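Long-range contact in capsid protein (Infectious hypodermal and hematopoietic necrosis virus, PDB 3N7X), which forms the icosahedral shell of a shrimp-infecting parvovirus, sixty copies of one jelly-roll subunit assembling into the capsid: residues G110-H121 / V285-R296. Residues are numbered along the deposited sequence; the frame is centred on the assembly and turned at random.
Sequences GWKVHKAGVVMH and VQADFFLHLEVR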
ATOM      1  N   GLY A 110     -48.743  20.214  80.667  1.00 21.07           N
ATOM      2  CA  GLY A 110     -47.324  20.402  80.416  1.00 21.92           C
ATOM      3  C   GLY A 110     -46.899  21.293  79.268  1.00 21.48           C
ATOM      4  O   GLY A 110     -47.640  21.500  78.300  1.00 21.11           O
ATOM      5  N   TRP A 111     -45.677  21.802  79.375  1.00 19.79           N
ATOM      6  CA  TRP A 111     -45.128  22.695  78.370  1.00 20.78           C
ATOM      7  C   TRP A 111     -43.601  22.653  78.330  1.00 21.59           C
ATOM      8  O   TRP A 111     -42.955  22.100  79.225  1.00 19.90           O
ATOM      9  CB  TRP A 111     -45.585  24.126  78.661  1.00 20.89           C
ATOM     10  CG  TRP A 111     -45.387  24.517  80.101  1.00 20.68           C
ATOM     11  CD1 TRP A 111     -46.316  24.460  81.100  1.00 20.52           C
ATOM     12  CD2 TRP A 111     -44.173  24.984  80.709  1.00 20.09           C
ATOM     13  NE1 TRP A 111     -45.758  24.861  82.293  1.00 20.63           N
ATOM     14  CE2 TRP A 111     -44.445  25.189  82.081  1.00 20.13           C
ATOM     15  CE3 TRP A 111     -42.882  25.247  80.229  1.00 19.54           C
ATOM     16  CZ2 TRP A 111     -43.472  25.649  82.982  1.00 20.05           C
ATOM     17  CZ3 TRP A 111     -41.912  25.705  81.124  1.00 20.03           C
ATOM     18  CH2 TRP A 111     -42.215  25.901  82.487  1.00 19.54           C
ATOM     19  N   LYS A 112     -43.042  23.250  77.278  1.00 22.24           N
ATOM     20  CA  LYS A 112     -41.597  23.341  77.072  1.00 22.82           C
ATOM     21  C   LYS A 112     -41.322  24.710  76.494  1.00 23.23           C
ATOM     22  O   LYS A 112     -42.178  25.286  75.821  1.00 23.87           O
ATOM     23  CB  LYS A 112     -41.096  22.362  76.010  1.00 23.54           C
ATOM     24  CG  LYS A 112     -41.179  20.910  76.317  1.00 26.54           C
ATOM     25  CD  LYS A 112     -40.655  20.125  75.128  1.00 25.23           C
ATOM     26  CE  LYS A 112     -40.721  18.640  75.406  1.00 26.09           C
ATOM     27  NZ  LYS A 112     -40.236  17.851  74.251  1.00 29.52           N
ATOM     28  N   VAL A 113     -40.121  25.216  76.740  1.00 22.45           N
ATOM     29  CA  VAL A 113     -39.705  26.480  76.163  1.00 22.08           C
ATOM     30  C   VAL A 113     -38.538  26.100  75.268  1.00 23.45           C
ATOM     31  O   VAL A 113     -37.538  25.542  75.729  1.00 24.28           O
ATOM     32  CB  VAL A 113     -39.223  27.483  77.216  1.00 21.66           C
ATOM     33  CG1 VAL A 113     -38.695  28.733  76.522  1.00 21.08           C
ATOM     34  CG2 VAL A 113     -40.365  27.848  78.142  1.00 21.02           C
ATOM     35  N   HIS A 114     -38.674  26.375  73.979  1.00 24.38           N
ATOM     36  CA  HIS A 114     -37.627  26.052  73.026  1.00 24.98           C
ATOM     37  C   HIS A 114     -36.567  27.128  72.974  1.00 25.75           C
ATOM     38  O   HIS A 114     -35.407  26.892  73.299  1.00 28.43           O
ATOM     39  CB  HIS A 114     -38.230  25.856  71.635  1.00 24.08           C
ATOM     40  CG  HIS A 114     -39.012  24.589  71.498  1.00 26.55           C
ATOM     41  ND1 HIS A 114     -38.410  23.351  71.418  1.00 26.83           N
ATOM     42  CD2 HIS A 114     -40.346  24.359  71.494  1.00 27.52           C
ATOM     43  CE1 HIS A 114     -39.340  22.414  71.372  1.00 26.35           C
ATOM     44  NE2 HIS A 114     -40.523  22.998  71.418  1.00 26.92           N
ATOM     45  N   LYS A 115     -36.976  28.322  72.584  1.00 26.07           N
ATOM     46  CA  LYS A 115     -36.050  29.429  72.449  1.00 26.41           C
ATOM     47  C   LYS A 115     -36.725  30.716  72.914  1.00 26.02           C
ATOM     48  O   LYS A 115     -37.946  30.854  72.838  1.00 26.68           O
ATOM     49  CB  LYS A 115     -35.643  29.532  70.979  1.00 27.50           C
ATOM     50  CG  LYS A 115     -34.516  30.480  70.670  1.00 33.51           C
ATOM     51  CD  LYS A 115     -34.246  30.519  69.164  1.00 37.89           C
ATOM     52  CE  LYS A 115     -33.096  31.477  68.830  1.00 43.47           C
ATOM     53  NZ  LYS A 115     -32.873  31.660  67.360  1.00 45.55           N
ATOM     54  N   ALA A 116     -35.930  31.651  73.414  1.00 23.79           N
ATOM     55  CA  ALA A 116     -36.451  32.931  73.867  1.00 22.88           C
ATOM     56  C   ALA A 116     -35.296  33.917  73.855  1.00 23.45           C
ATOM     57  O   ALA A 116     -34.129  33.514  73.862  1.00 23.86           O
ATOM     58  CB  ALA A 116     -37.027  32.807  75.265  1.00 19.76           C
ATOM     59  N   GLY A 117     -35.610  35.207  73.824  1.00 23.07           N
ATOM     60  CA  GLY A 117     -34.545  36.188  73.814  1.00 22.17           C
ATOM     61  C   GLY A 117     -34.983  37.622  73.625  1.00 21.50           C
ATOM     62  O   GLY A 117     -36.177  37.930  73.552  1.00 21.69           O
ATOM     63  N   VAL A 118     -33.992  38.502  73.540  1.00 21.36           N
ATOM     64  CA  VAL A 118     -34.228  39.923  73.366  1.00 21.77           C
ATOM     65  C   VAL A 118     -33.214  40.517  72.426  1.00 20.93           C
ATOM     66  O   VAL A 118     -32.117  39.980  72.238  1.00 20.87           O
ATOM     67  CB  VAL A 118     -34.073  40.685  74.689  1.00 24.03           C
ATOM     68  CG1 VAL A 118     -34.567  42.117  74.538  1.00 23.54           C
ATOM     69  CG2 VAL A 118     -34.832  39.979  75.762  1.00 30.48           C
ATOM     70  N   VAL A 119     -33.597  41.640  71.844  1.00 18.98           N
ATOM     71  CA  VAL A 119     -32.725  42.385  70.965  1.00 20.26           C
ATOM     72  C   VAL A 119     -32.924  43.830  71.369  1.00 20.26           C
ATOM     73  O   VAL A 119     -34.039  44.345  71.302  1.00 20.55           O
ATOM     74  CB  VAL A 119     -33.112  42.248  69.481  1.00 19.72           C
ATOM     75  CG1 VAL A 119     -32.129  43.032  68.626  1.00 19.93           C
ATOM     76  CG2 VAL A 119     -33.106  40.798  69.072  1.00 21.50           C
ATOM     77  N   MET A 120     -31.861  44.476  71.823  1.00 19.93           N
ATOM     78  CA  MET A 120     -31.964  45.877  72.192  1.00 19.61           C
ATOM     79  C   MET A 120     -31.363  46.657  71.039  1.00 19.59           C
ATOM     80  O   MET A 120     -30.328  46.266  70.494  1.00 20.03           O
ATOM     81  CB  MET A 120     -31.193  46.161  73.478  1.00 19.47           C
ATOM     82  CG  MET A 120     -31.749  45.441  74.694  1.00 21.18           C
ATOM     83  SD  MET A 120     -30.961  45.975  76.233  1.00 24.59           S
ATOM     84  CE  MET A 120     -29.296  45.281  76.051  1.00 22.05           C
ATOM     85  N   HIS A 121     -32.020  47.746  70.654  1.00 18.04           N
ATOM     86  CA  HIS A 121     -31.532  48.555  69.553  1.00 17.76           C
ATOM     87  C   HIS A 121     -32.027  49.987  69.656  1.00 18.21           C
ATOM     88  O   HIS A 121     -32.692  50.357  70.622  1.00 17.42           O
ATOM     89  CB  HIS A 121     -31.992  47.957  68.214  1.00 17.34           C
ATOM     90  CG  HIS A 121     -33.482  47.934  68.034  1.00 18.86           C
ATOM     91  ND1 HIS A 121     -34.273  46.891  68.469  1.00 20.84           N
ATOM     92  CD2 HIS A 121     -34.326  48.829  67.463  1.00 18.64           C
ATOM     93  CE1 HIS A 121     -35.538  47.142  68.173  1.00 19.25           C
ATOM     94  NE2 HIS A 121     -35.597  48.312  67.562  1.00 19.48           N
ATOM     95  N   VAL A 285     -33.430  52.694  75.119  1.00 19.17           N
ATOM     96  CA  VAL A 285     -33.348  51.766  74.003  1.00 19.31           C
ATOM     97  C   VAL A 285     -34.686  51.078  73.821  1.00 19.60           C
ATOM     98  O   VAL A 285     -35.561  51.169  74.680  1.00 20.15           O
ATOM     99  CB  VAL A 285     -32.280  50.667  74.253  1.00 18.42           C
ATOM    100  CG1 VAL A 285     -30.935  51.299  74.563  1.00 16.73           C
ATOM    101  CG2 VAL A 285     -32.723  49.761  75.393  1.00 14.91           C
ATOM    102  N   GLN A 286     -34.843  50.405  72.688  1.00 20.09           N
ATOM    103  CA  GLN A 286     -36.053  49.647  72.423  1.00 21.12           C
ATOM    104  C   GLN A 286     -35.623  48.201  72.618  1.00 21.08           C
ATOM    105  O   GLN A 286     -34.521  47.818  72.222  1.00 21.83           O
ATOM    106  CB  GLN A 286     -36.545  49.843  70.988  1.00 20.61           C
ATOM    107  CG  GLN A 286     -37.876  49.151  70.735  1.00 21.94           C
ATOM    108  CD  GLN A 286     -38.361  49.291  69.308  1.00 24.28           C
ATOM    109  OE1 GLN A 286     -38.291  50.370  68.719  1.00 25.95           O
ATOM    110  NE2 GLN A 286     -38.876  48.200  68.747  1.00 24.71           N
ATOM    111  N   ALA A 287     -36.474  47.401  73.244  1.00 20.23           N
ATOM    112  CA  ALA A 287     -36.136  46.009  73.478  1.00 19.94           C
ATOM    113  C   ALA A 287     -37.254  45.110  72.976  1.00 19.66           C
ATOM    114  O   ALA A 287     -38.383  45.183  73.461  1.00 20.42           O
ATOM    115  CB  ALA A 287     -35.895  45.775  74.963  1.00 19.19           C
ATOM    116  N   ASP A 288     -36.937  44.272  71.996  1.00 19.36           N
ATOM    117  CA  ASP A 288     -37.923  43.361  71.436  1.00 19.30           C
ATOM    118  C   ASP A 288     -37.719  41.970  72.028  1.00 19.20           C
ATOM    119  O   ASP A 288     -36.603  41.444  72.040  1.00 19.85           O
ATOM    120  CB  ASP A 288     -37.811  43.344  69.907  1.00 19.61           C
ATOM    121  CG  ASP A 288     -38.077  44.720  69.283  1.00 22.16           C
ATOM    122  OD1 ASP A 288     -38.769  45.550  69.924  1.00 19.98           O
ATOM    123  OD2 ASP A 288     -37.607  44.969  68.146  1.00 22.48           O
ATOM    124  N   PHE A 289     -38.808  41.394  72.533  1.00 18.88           N
ATOM    125  CA  PHE A 289     -38.790  40.082  73.176  1.00 19.33           C
ATOM    126  C   PHE A 289     -39.572  39.035  72.417  1.00 20.03           C
ATOM    127  O   PHE A 289     -40.558  39.346  71.749  1.00 21.54           O
ATOM    128  CB  PHE A 289     -39.415  40.163  74.570  1.00 19.40           C
ATOM    129  CG  PHE A 289     -38.623  40.962  75.556  1.00 22.48           C
ATOM    130  CD1 PHE A 289     -37.915  40.326  76.573  1.00 22.86           C
ATOM    131  CD2 PHE A 289     -38.608  42.355  75.496  1.00 21.85           C
ATOM    132  CE1 PHE A 289     -37.202  41.066  77.521  1.00 22.70           C
ATOM    133  CE2 PHE A 289     -37.899  43.104  76.435  1.00 22.85           C
ATOM    134  CZ  PHE A 289     -37.195  42.458  77.451  1.00 22.88           C
ATOM    135  N   PHE A 290     -39.148  37.783  72.556  1.00 19.52           N
ATOM    136  CA  PHE A 290     -39.851  36.678  71.925  1.00 19.87           C
ATOM    137  C   PHE A 290     -39.584  35.391  72.702  1.00 20.29           C
ATOM    138  O   PHE A 290     -38.523  35.223  73.311  1.00 20.08           O
ATOM    139  CB  PHE A 290     -39.401  36.484  70.471  1.00 20.60           C
ATOM    140  CG  PHE A 290     -38.071  35.805  70.341  1.00 24.65           C
ATOM    141  CD1 PHE A 290     -36.886  36.538  70.423  1.00 25.87           C
ATOM    142  CD2 PHE A 290     -37.998  34.418  70.213  1.00 25.64           C
ATOM    143  CE1 PHE A 290     -35.644  35.900  70.384  1.00 25.05           C
ATOM    144  CE2 PHE A 290     -36.761  33.768  70.174  1.00 27.35           C
ATOM    145  CZ  PHE A 290     -35.582  34.514  70.261  1.00 26.74           C
ATOM    146  N   LEU A 291     -40.560  34.491  72.677  1.00 19.27           N
ATOM    147  CA  LEU A 291     -40.435  33.203  73.334  1.00 18.53           C
ATOM    148  C   LEU A 291     -41.287  32.190  72.585  1.00 19.57           C
ATOM    149  O   LEU A 291     -42.436  32.469  72.229  1.00 19.05           O
ATOM    150  CB  LEU A 291     -40.876  33.289  74.795  1.00 16.73           C
ATOM    151  CG  LEU A 291     -40.806  31.955  75.552  1.00 17.57           C
ATOM    152  CD1 LEU A 291     -40.525  32.207  77.025  1.00 15.08           C
ATOM    153  CD2 LEU A 291     -42.110  31.180  75.366  1.00 14.44           C
ATOM    154  N   HIS A 292     -40.705  31.021  72.329  1.00 21.47           N
ATOM    155  CA  HIS A 292     -41.398  29.948  71.630  1.00 23.66           C
ATOM    156  C   HIS A 292     -41.798  28.893  72.647  1.00 22.47           C
ATOM    157  O   HIS A 292     -40.949  28.218  73.234  1.00 20.84           O
ATOM    158  CB  HIS A 292     -40.504  29.331  70.549  1.00 27.68           C
ATOM    159  CG  HIS A 292     -40.133  30.289  69.457  1.00 37.09           C
ATOM    160  ND1 HIS A 292     -41.074  30.980  68.720  1.00 40.43           N
ATOM    161  CD2 HIS A 292     -38.924  30.683  68.988  1.00 40.14           C
ATOM    162  CE1 HIS A 292     -40.461  31.758  67.844  1.00 41.27           C
ATOM    163  NE2 HIS A 292     -39.157  31.597  67.986  1.00 41.99           N
ATOM    164  N   LEU A 293     -43.104  28.765  72.850  1.00 20.79           N
ATOM    165  CA  LEU A 293     -43.644  27.817  73.804  1.00 19.82           C
ATOM    166  C   LEU A 293     -44.328  26.654  73.104  1.00 20.68           C
ATOM    167  O   LEU A 293     -44.931  26.817  72.041  1.00 22.34           O
ATOM    168  CB  LEU A 293     -44.655  28.522  74.701  1.00 17.92           C
ATOM    169  CG  LEU A 293     -45.193  27.713  75.880  1.00 18.82           C
ATOM    170  CD1 LEU A 293     -44.131  27.622  76.963  1.00 16.31           C
ATOM    171  CD2 LEU A 293     -46.437  28.381  76.429  1.00 17.53           C
ATOM    172  N   GLU A 294     -44.214  25.471  73.693  1.00 20.00           N
ATOM    173  CA  GLU A 294     -44.870  24.295  73.147  1.00 20.20           C
ATOM    174  C   GLU A 294     -45.706  23.743  74.285  1.00 20.49           C
ATOM    175  O   GLU A 294     -45.209  23.514  75.389  1.00 21.20           O
ATOM    176  CB  GLU A 294     -43.863  23.247  72.664  1.00 18.97           C
ATOM    177  CG  GLU A 294     -44.532  21.962  72.172  1.00 20.76           C
ATOM    178  CD  GLU A 294     -43.566  20.965  71.536  1.00 22.33           C
ATOM    179  OE1 GLU A 294     -42.345  21.041  71.799  1.00 21.36           O
ATOM    180  OE2 GLU A 294     -44.035  20.087  70.775  1.00 22.07           O
ATOM    181  N   VAL A 295     -46.991  23.562  74.022  1.00 20.85           N
ATOM    182  CA  VAL A 295     -47.897  23.060  75.032  1.00 20.30           C
ATOM    183  C   VAL A 295     -48.492  21.738  74.600  1.00 21.50           C
ATOM    184  O   VAL A 295     -48.896  21.543  73.451  1.00 22.13           O
ATOM    185  CB  VAL A 295     -49.039  24.049  75.308  1.00 20.10           C
ATOM    186  CG1 VAL A 295     -49.953  23.494  76.386  1.00 20.92           C
ATOM    187  CG2 VAL A 295     -48.469  25.390  75.732  1.00 19.91           C
ATOM    188  N   ARG A 296     -48.545  20.837  75.561  1.00 21.14           N
ATOM    189  CA  ARG A 296     -49.057  19.501  75.379  1.00 21.44           C
ATOM    190  C   ARG A 296     -50.598  19.518  75.376  1.00 22.20           C
ATOM    191  O   ARG A 296     -51.221  20.245  76.153  1.00 22.30           O
ATOM    192  CB  ARG A 296     -48.483  18.669  76.521  1.00 22.01           C
ATOM    193  CG  ARG A 296     -48.701  17.215  76.447  1.00 24.38           C
ATOM    194  CD  ARG A 296     -47.930  16.530  75.347  1.00 23.47           C
ATOM    195  NE  ARG A 296     -48.407  15.159  75.368  1.00 25.66           N
ATOM    196  CZ  ARG A 296     -47.928  14.219  76.171  1.00 25.51           C
ATOM    197  NH1 ARG A 296     -46.928  14.491  76.995  1.00 25.34           N
ATOM    198  NH2 ARG A 296     -48.514  13.033  76.215  1.00 28.83           N
TER
HETATM  199  O   HOH W   1     -41.064  18.546  71.799  1.00 19.38           O
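Residues 110-121 and 285-296 run antiparallel as neighbouring strands, their axes 4.6 Å apart at closest approach, and exchange backbone hydrogen bonds from Arg296 N to Gly110 O through to His121 N to Gln286 O. The register shifts by one residue between Val113 and Ala116, at a beta bulge: His114 and Lys115 lie opposite the single residue His292, whose O accepts from His114 N while its N donates to Lys115 O. Gly110, at positive phi, suits the turn from helix 97-109 into the strand.

One face is apolar. Val118 packs over one face of the Phe289 ring in a CH-pi contact through CG1, though the detailed fit of this pair is doubtful. Leu291 CG lies 3.9 Å from Ala116 CB, and Leu293 CD1 reaches between Trp111 and Val113. Helix 97-109 packs on this face through Met106.

The other face is more polar. Phe290 swings back across the strand pair (chi1 77°) and lays its ring over the backbone at Gly117, Gly117 N being 3.5 Å above the plane; a glycine suits this place because a CB would press on the ring. His114 NE2 donates to Glu294 OE1 at 2.7 Å, with the oxygen in the ring plane but approached from above the carboxylate. A water accepts from Lys112 NZ, which also bonds to Thr217 O, and donates to that same oxygen, while Glu294 OE2 bonds to Ser45 on strand 45-59. Gln286 NE2 donates to the syn lone pair of Asp288 OD1, within the same strand, and Asp288 OD2 accepts from Leu38 N of a neighbouring subunit.

The strand order 45-59, 281-296, 111-131, 208-214 matches the B-I-D-G sheet of the viral jelly roll, consistent with the parvovirus capsid fold.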